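Local coordinates for protein esterase (Rhizomucor miehei, PDB 4WY5) that probably hydrolyses carboxylic esters as a carboxylesterase of the alpha/beta hydrolase fold, at residues Pro10-Ala15 / Val299-Tyr304; Ala44-Pro49 / His99-Arg104. All coordinates share one frame; numbering follows the deposited sequence.

Overall arrangement
Interactions 1 and 2 lie on the same side of the chain's centre, with their own centres about 15 Å apart. Each ties an N-terminal segment to the start of a helix of the hydrolase body. Segment 10-15 meets the start of helix 302-319. Segment 44-49, a loop, meets the start of helix 100-110. The two helix starts touch: Tyr-304 OH packs 3.4 Å from Lys-101 CG and is hydrogen-bonded to Asp-105. Segment 299-304 follows His-292 of the probable catalytic triad, Ser-161, Asp-262 and His-292, in the chain. His-99 NE2 is hydrogen-bonded to Asp-160, next to Ser-161. The sulfate near interaction 2 probably comes from the crystallisation liquor.

Interaction 1: residues Pro10-Ala15 / Val299-Tyr304; sequences PVYAAA and VETPQY
The N-cap of the C-terminal helix 302-319 carries this contact, where Tyr-12 of the N-terminal helix 10-19 meets Thr-301. Thr-301 OG1 donates a hydrogen bond to Tyr-12 OH over 2.9 Å. The same oxygen accepts from Tyr-304 N at 3.1 Å, with an N-H...O angle of 153°, and so caps the first turn of the helix. The torsion of Thr-301 (chi1 63°) holds OG1 between the backbone N and the carbonyl carbon. From there it reaches the amide of Tyr-304 and the phenol oxygen together.

The two side chains approach from opposite directions. Gln-303 comes to the edge of the tyrosine ring: its CG lies 3.4 Å from Tyr-12 OH, close to the ring plane. Its amide is turned nearly perpendicular to the ring, and NE2 makes a weak hydrogen bond with Leu-288 O.

The methyl branch of Thr-301 serves the apolar half of the contact. CG2 packs against Val-11 CB at 3.9 Å. Val-11 CG2 also meets Val-299 CG1 at 3.9 Å, and the two valines cross at a slant. Val-11 further touches Val-297 and Tyr-12 touches Phe-294, both in the loop before helix 302-319. Next to the cap residue in sequence, Pro-302 packs on Val-282 of the second subunit.

Thr-301 thus splits its work, with the hydroxyl bonded and the methyl packed against a valine. Its hydroxyl is gripped on both counts, as donor to the phenol and as acceptor from the helix amide. With its proton committed to Tyr-12, the hydroxyl rotation should be fixed. The buried Thr-301 hydroxyl is used both ways, and the phenol oxygen accepts one bond.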
loop_
_atom_site.group_PDB
_atom_site.type_symbol
_atom_site.label_atom_id
_atom_site.label_comp_id
_atom_site.label_asym_id
_atom_site.label_seq_id
_atom_site.Cartn_x
_atom_site.Cartn_y
_atom_site.Cartn_z
ATOM N N PRO A 10 -12.783 12.547 7.689
ATOM C CA PRO A 10 -14.086 13.198 7.891
ATOM C C PRO A 10 -15.243 12.530 7.145
ATOM O O PRO A 10 -16.344 12.488 7.687
ATOM C CB PRO A 10 -13.853 14.619 7.357
ATOM C CG PRO A 10 -12.397 14.866 7.603
ATOM C CD PRO A 10 -11.701 13.528 7.468
ATOM N N VAL A 11 -15.005 12.009 5.943
ATOM C CA VAL A 11 -16.054 11.310 5.198
ATOM C C VAL A 11 -16.558 10.079 5.961
ATOM O O VAL A 11 -17.753 9.802 5.954
ATOM C CB VAL A 11 -15.563 10.894 3.792
ATOM C CG1 VAL A 11 -16.419 9.770 3.209
ATOM C CG2 VAL A 11 -15.561 12.096 2.849
ATOM N N TYR A 12 -15.658 9.359 6.636
ATOM C CA TYR A 12 -16.041 8.152 7.387
ATOM C C TYR A 12 -16.741 8.556 8.671
ATOM O O TYR A 12 -17.681 7.886 9.123
ATOM C CB TYR A 12 -14.820 7.277 7.711
ATOM C CG TYR A 12 -14.071 6.850 6.467
ATOM C CD1 TYR A 12 -14.755 6.493 5.305
ATOM C CD2 TYR A 12 -12.688 6.877 6.429
ATOM C CE1 TYR A 12 -14.078 6.136 4.147
ATOM C CE2 TYR A 12 -11.994 6.527 5.282
ATOM C CZ TYR A 12 -12.689 6.156 4.143
ATOM O OH TYR A 12 -11.998 5.812 2.996
ATOM N N ALA A 13 -16.285 9.655 9.267
ATOM C CA ALA A 13 -16.927 10.159 10.479
ATOM C C ALA A 13 -18.348 10.645 10.188
ATOM O O ALA A 13 -19.266 10.389 10.972
ATOM C CB ALA A 13 -16.097 11.277 11.112
ATOM N N ALA A 14 -18.530 11.328 9.060
ATOM C CA ALA A 14 -19.851 11.811 8.677
ATOM C C ALA A 14 -20.808 10.660 8.386
ATOM O O ALA A 14 -21.988 10.711 8.761
ATOM C CB ALA A 14 -19.750 12.715 7.483
ATOM N N ALA A 15 -20.296 9.608 7.748
ATOM C CA ALA A 15 -21.135 8.459 7.401
ATOM C C ALA A 15 -21.611 7.674 8.626
ATOM O O ALA A 15 -22.755 7.213 8.661
ATOM C CB ALA A 15 -20.389 7.534 6.453
ATOM N N VAL A 299 -18.388 8.671 -1.627
ATOM C CA VAL A 299 -17.592 9.880 -1.701
ATOM C C VAL A 299 -16.111 9.543 -1.633
ATOM O O VAL A 299 -15.628 9.008 -0.627
ATOM C CB VAL A 299 -17.949 10.867 -0.581
ATOM C CG1 VAL A 299 -17.124 12.145 -0.728
ATOM C CG2 VAL A 299 -19.433 11.191 -0.631
ATOM N N GLU A 300 -15.393 9.885 -2.702
ATOM C CA GLU A 300 -13.974 9.551 -2.849
ATOM C C GLU A 300 -13.065 10.144 -1.746
ATOM O O GLU A 300 -13.238 11.291 -1.327
ATOM C CB GLU A 300 -13.491 10.007 -4.229
ATOM C CG GLU A 300 -12.058 9.639 -4.544
ATOM C CD GLU A 300 -11.702 9.869 -5.998
ATOM O OE1 GLU A 300 -11.032 10.884 -6.297
ATOM O OE2 GLU A 300 -12.097 9.037 -6.845
ATOM N N THR A 301 -12.132 9.326 -1.257
ATOM C CA THR A 301 -11.139 9.735 -0.256
ATOM C C THR A 301 -9.760 9.352 -0.753
ATOM O O THR A 301 -9.649 8.478 -1.607
ATOM C CB THR A 301 -11.352 9.041 1.084
ATOM O OG1 THR A 301 -11.182 7.620 0.909
ATOM C CG2 THR A 301 -12.734 9.378 1.639
ATOM N N PRO A 302 -8.701 9.958 -0.191
ATOM C CA PRO A 302 -7.364 9.549 -0.660
ATOM C C PRO A 302 -7.077 8.056 -0.487
ATOM O O PRO A 302 -6.319 7.514 -1.303
ATOM C CB PRO A 302 -6.412 10.376 0.217
ATOM C CG PRO A 302 -7.217 11.584 0.619
ATOM C CD PRO A 302 -8.649 11.120 0.723
ATOM N N GLN A 303 -7.680 7.398 0.507
ATOM C CA GLN A 303 -7.437 5.971 0.680
ATOM C C GLN A 303 -8.289 5.120 -0.285
ATOM O O GLN A 303 -7.866 4.020 -0.650
ATOM C CB GLN A 303 -7.627 5.516 2.149
ATOM C CG GLN A 303 -8.652 6.219 3.001
ATOM C CD GLN A 303 -8.176 7.547 3.569
ATOM O OE1 GLN A 303 -8.405 8.599 2.967
ATOM N NE2 GLN A 303 -7.542 7.513 4.746
ATOM N N TYR A 304 -9.454 5.604 -0.727
ATOM C CA TYR A 304 -10.196 4.861 -1.763
ATOM C C TYR A 304 -9.377 4.839 -3.060
ATOM O O TYR A 304 -9.246 3.794 -3.709
ATOM C CB TYR A 304 -11.588 5.463 -2.062
ATOM C CG TYR A 304 -12.260 4.786 -3.258
ATOM C CD1 TYR A 304 -13.043 3.639 -3.089
ATOM C CD2 TYR A 304 -12.062 5.263 -4.563
ATOM C CE1 TYR A 304 -13.631 2.996 -4.172
ATOM C CE2 TYR A 304 -12.631 4.623 -5.660
ATOM C CZ TYR A 304 -13.416 3.488 -5.452
ATOM O OH TYR A 304 -13.997 2.845 -6.516
#

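Interaction 2: residues Ala44-Pro49 / His99-Arg104; sequences ANIKLP and HIKPVR. With SO4 (sulfate ion), chain D.
Lys-101 and Leu-48 lie against each other at a slant, methylene chain to methyl: Leu-48 CD2 rests 3.8 Å from Lys-101 CD. The lysine leaves its helix with CG anti to the backbone N and then bends at chi2 (67°). The bend carries NZ to Lys-47 O, a hydrogen bond of 2.9 Å. The C=O...N angle is 159°, with the nitrogen tilted 21° from the carbonyl plane. On the other branch, Leu-48 CD1 meets Ile-100 CD1 at 3.8 Å, the two side chains crossing near a right angle. That isoleucine methyl also sits 3.6 Å above the centre of the Arg-104 guanidinium plane. The arginine chain runs extended to NE and ends in a salt bridge from NH2 to Glu-53. The sulfate lies at the guanidinium edge, where NH2 and O4 make only a weak bond. Pro-49 CG lies 3.9 Å from Arg-104 O, while Ile-46 CD1 approaches Lys-101 CB. This is surface packing: the loop between helix 35-42 and strand 52-60 is laid along the first turn of helix 100-110, and the Arg-104 salt bridge joins that helix to strand 52-60, outermost in the sheet of this chain.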
loop_
_atom_site.group_PDB
_atom_site.type_symbol
_atom_site.label_atom_id
_atom_site.label_comp_id
_atom_site.label_asym_id
_atom_site.label_seq_id
_atom_site.Cartn_x
_atom_site.Cartn_y
_atom_site.Cartn_z
ATOM N N ALA A 44 -26.806 7.969 -4.817
ATOM C CA ALA A 44 -25.464 8.543 -4.675
ATOM C C ALA A 44 -25.079 9.522 -5.788
ATOM O O ALA A 44 -24.409 10.528 -5.523
ATOM C CB ALA A 44 -24.431 7.433 -4.595
ATOM N N ASN A 45 -25.465 9.198 -7.024
ATOM C CA ASN A 45 -25.257 10.070 -8.186
ATOM C C ASN A 45 -23.781 10.168 -8.612
ATOM O O ASN A 45 -23.386 11.144 -9.256
ATOM C CB ASN A 45 -25.827 11.481 -7.931
ATOM C CG ASN A 45 -27.360 11.550 -8.071
ATOM O OD1 ASN A 45 -27.950 10.932 -8.963
ATOM N ND2 ASN A 45 -28.003 12.316 -7.190
ATOM N N ILE A 46 -22.963 9.191 -8.213
ATOM C CA ILE A 46 -21.506 9.275 -8.406
ATOM C C ILE A 46 -21.086 9.009 -9.854
ATOM O O ILE A 46 -21.847 8.427 -10.627
ATOM C CB ILE A 46 -20.759 8.270 -7.510
ATOM C CG1 ILE A 46 -21.705 7.141 -7.079
ATOM C CG2 ILE A 46 -20.160 8.983 -6.306
ATOM C CD1 ILE A 46 -20.998 5.881 -6.601
ATOM N N LYS A 47 -19.875 9.422 -10.221
ATOM C CA LYS A 47 -19.413 9.226 -11.596
ATOM C C LYS A 47 -19.057 7.762 -11.828
ATOM O O LYS A 47 -18.359 7.157 -11.016
ATOM C CB LYS A 47 -18.203 10.119 -11.926
ATOM C CG LYS A 47 -17.868 10.184 -13.439
ATOM C CD LYS A 47 -17.012 11.417 -13.806
ATOM C CE LYS A 47 -15.553 11.274 -13.349
ATOM N NZ LYS A 47 -14.795 12.567 -13.319
ATOM N N LEU A 48 -19.542 7.188 -12.927
ATOM C CA LEU A 48 -19.217 5.801 -13.257
ATOM C C LEU A 48 -18.704 5.749 -14.702
ATOM O O LEU A 48 -19.241 6.432 -15.581
ATOM C CB LEU A 48 -20.440 4.889 -13.071
ATOM C CG LEU A 48 -21.129 4.784 -11.696
ATOM C CD1 LEU A 48 -22.511 4.103 -11.821
ATOM C CD2 LEU A 48 -20.263 4.039 -10.683
ATOM N N PRO A 49 -17.665 4.931 -14.960
ATOM C CA PRO A 49 -17.145 4.777 -16.330
ATOM C C PRO A 49 -18.005 3.853 -17.189
ATOM O O PRO A 49 -18.582 2.885 -16.677
ATOM C CB PRO A 49 -15.749 4.178 -16.107
ATOM C CG PRO A 49 -15.875 3.423 -14.809
ATOM C CD PRO A 49 -16.854 4.211 -13.965
ATOM N N HIS A 99 -22.235 -2.808 -5.141
ATOM C CA HIS A 99 -20.788 -2.772 -5.354
ATOM C C HIS A 99 -20.403 -2.225 -6.734
ATOM O O HIS A 99 -19.296 -2.480 -7.232
ATOM C CB HIS A 99 -20.191 -4.170 -5.153
ATOM C CG HIS A 99 -20.067 -4.566 -3.715
ATOM N ND1 HIS A 99 -21.163 -4.815 -2.915
ATOM C CD2 HIS A 99 -18.974 -4.737 -2.926
ATOM C CE1 HIS A 99 -20.751 -5.126 -1.694
ATOM N NE2 HIS A 99 -19.428 -5.088 -1.676
ATOM N N ILE A 100 -21.294 -1.434 -7.324
ATOM C CA ILE A 100 -21.138 -1.046 -8.713
ATOM C C ILE A 100 -19.913 -0.145 -8.950
ATOM O O ILE A 100 -19.319 -0.169 -10.034
ATOM C CB ILE A 100 -22.446 -0.362 -9.240
ATOM C CG1 ILE A 100 -22.398 -0.227 -10.770
ATOM C CG2 ILE A 100 -22.684 1.004 -8.589
ATOM C CD1 ILE A 100 -23.616 0.447 -11.376
ATOM N N LYS A 101 -19.515 0.636 -7.952
ATOM C CA LYS A 101 -18.397 1.571 -8.148
ATOM C C LYS A 101 -17.015 0.859 -8.161
ATOM O O LYS A 101 -16.260 1.024 -9.131
ATOM C CB LYS A 101 -18.457 2.699 -7.095
ATOM C CG LYS A 101 -17.274 3.658 -7.103
ATOM C CD LYS A 101 -17.245 4.497 -8.371
ATOM C CE LYS A 101 -16.156 5.593 -8.320
ATOM N NZ LYS A 101 -16.000 6.265 -9.652
ATOM N N PRO A 102 -16.675 0.051 -7.128
ATOM C CA PRO A 102 -15.367 -0.630 -7.254
ATOM C C PRO A 102 -15.268 -1.658 -8.400
ATOM O O PRO A 102 -14.174 -1.812 -8.958
ATOM C CB PRO A 102 -15.195 -1.342 -5.907
ATOM C CG PRO A 102 -16.588 -1.464 -5.349
ATOM C CD PRO A 102 -17.318 -0.230 -5.835
ATOM N N VAL A 103 -16.367 -2.321 -8.761
ATOM C CA VAL A 103 -16.340 -3.298 -9.852
ATOM C C VAL A 103 -16.068 -2.632 -11.209
ATOM O O VAL A 103 -15.219 -3.086 -11.994
ATOM C CB VAL A 103 -17.663 -4.086 -9.937
ATOM C CG1 VAL A 103 -17.763 -4.846 -11.251
ATOM C CG2 VAL A 103 -17.787 -5.026 -8.758
ATOM N N ARG A 104 -16.776 -1.547 -11.478
ATOM C CA ARG A 104 -16.596 -0.847 -12.739
ATOM C C ARG A 104 -15.232 -0.143 -12.826
ATOM O O ARG A 104 -14.615 -0.137 -13.897
ATOM C CB ARG A 104 -17.765 0.128 -12.966
ATOM C CG ARG A 104 -19.033 -0.632 -13.403
ATOM C CD ARG A 104 -20.209 0.228 -13.890
ATOM N NE ARG A 104 -21.371 -0.635 -14.136
ATOM C CZ ARG A 104 -22.510 -0.255 -14.710
ATOM N NH1 ARG A 104 -22.672 0.992 -15.127
ATOM N NH2 ARG A 104 -23.492 -1.134 -14.864
HETATM S S SO4 D . -26.852 0.403 -16.337
HETATM O O1 SO4 D . -28.255 0.486 -16.758
HETATM O O2 SO4 D . -26.104 -0.450 -17.259
HETATM O O3 SO4 D . -26.248 1.742 -16.334
HETATM O O4 SO4 D . -26.792 -0.185 -14.997
HETATM O O HOH W 1 -21.724 3.111 -16.175
#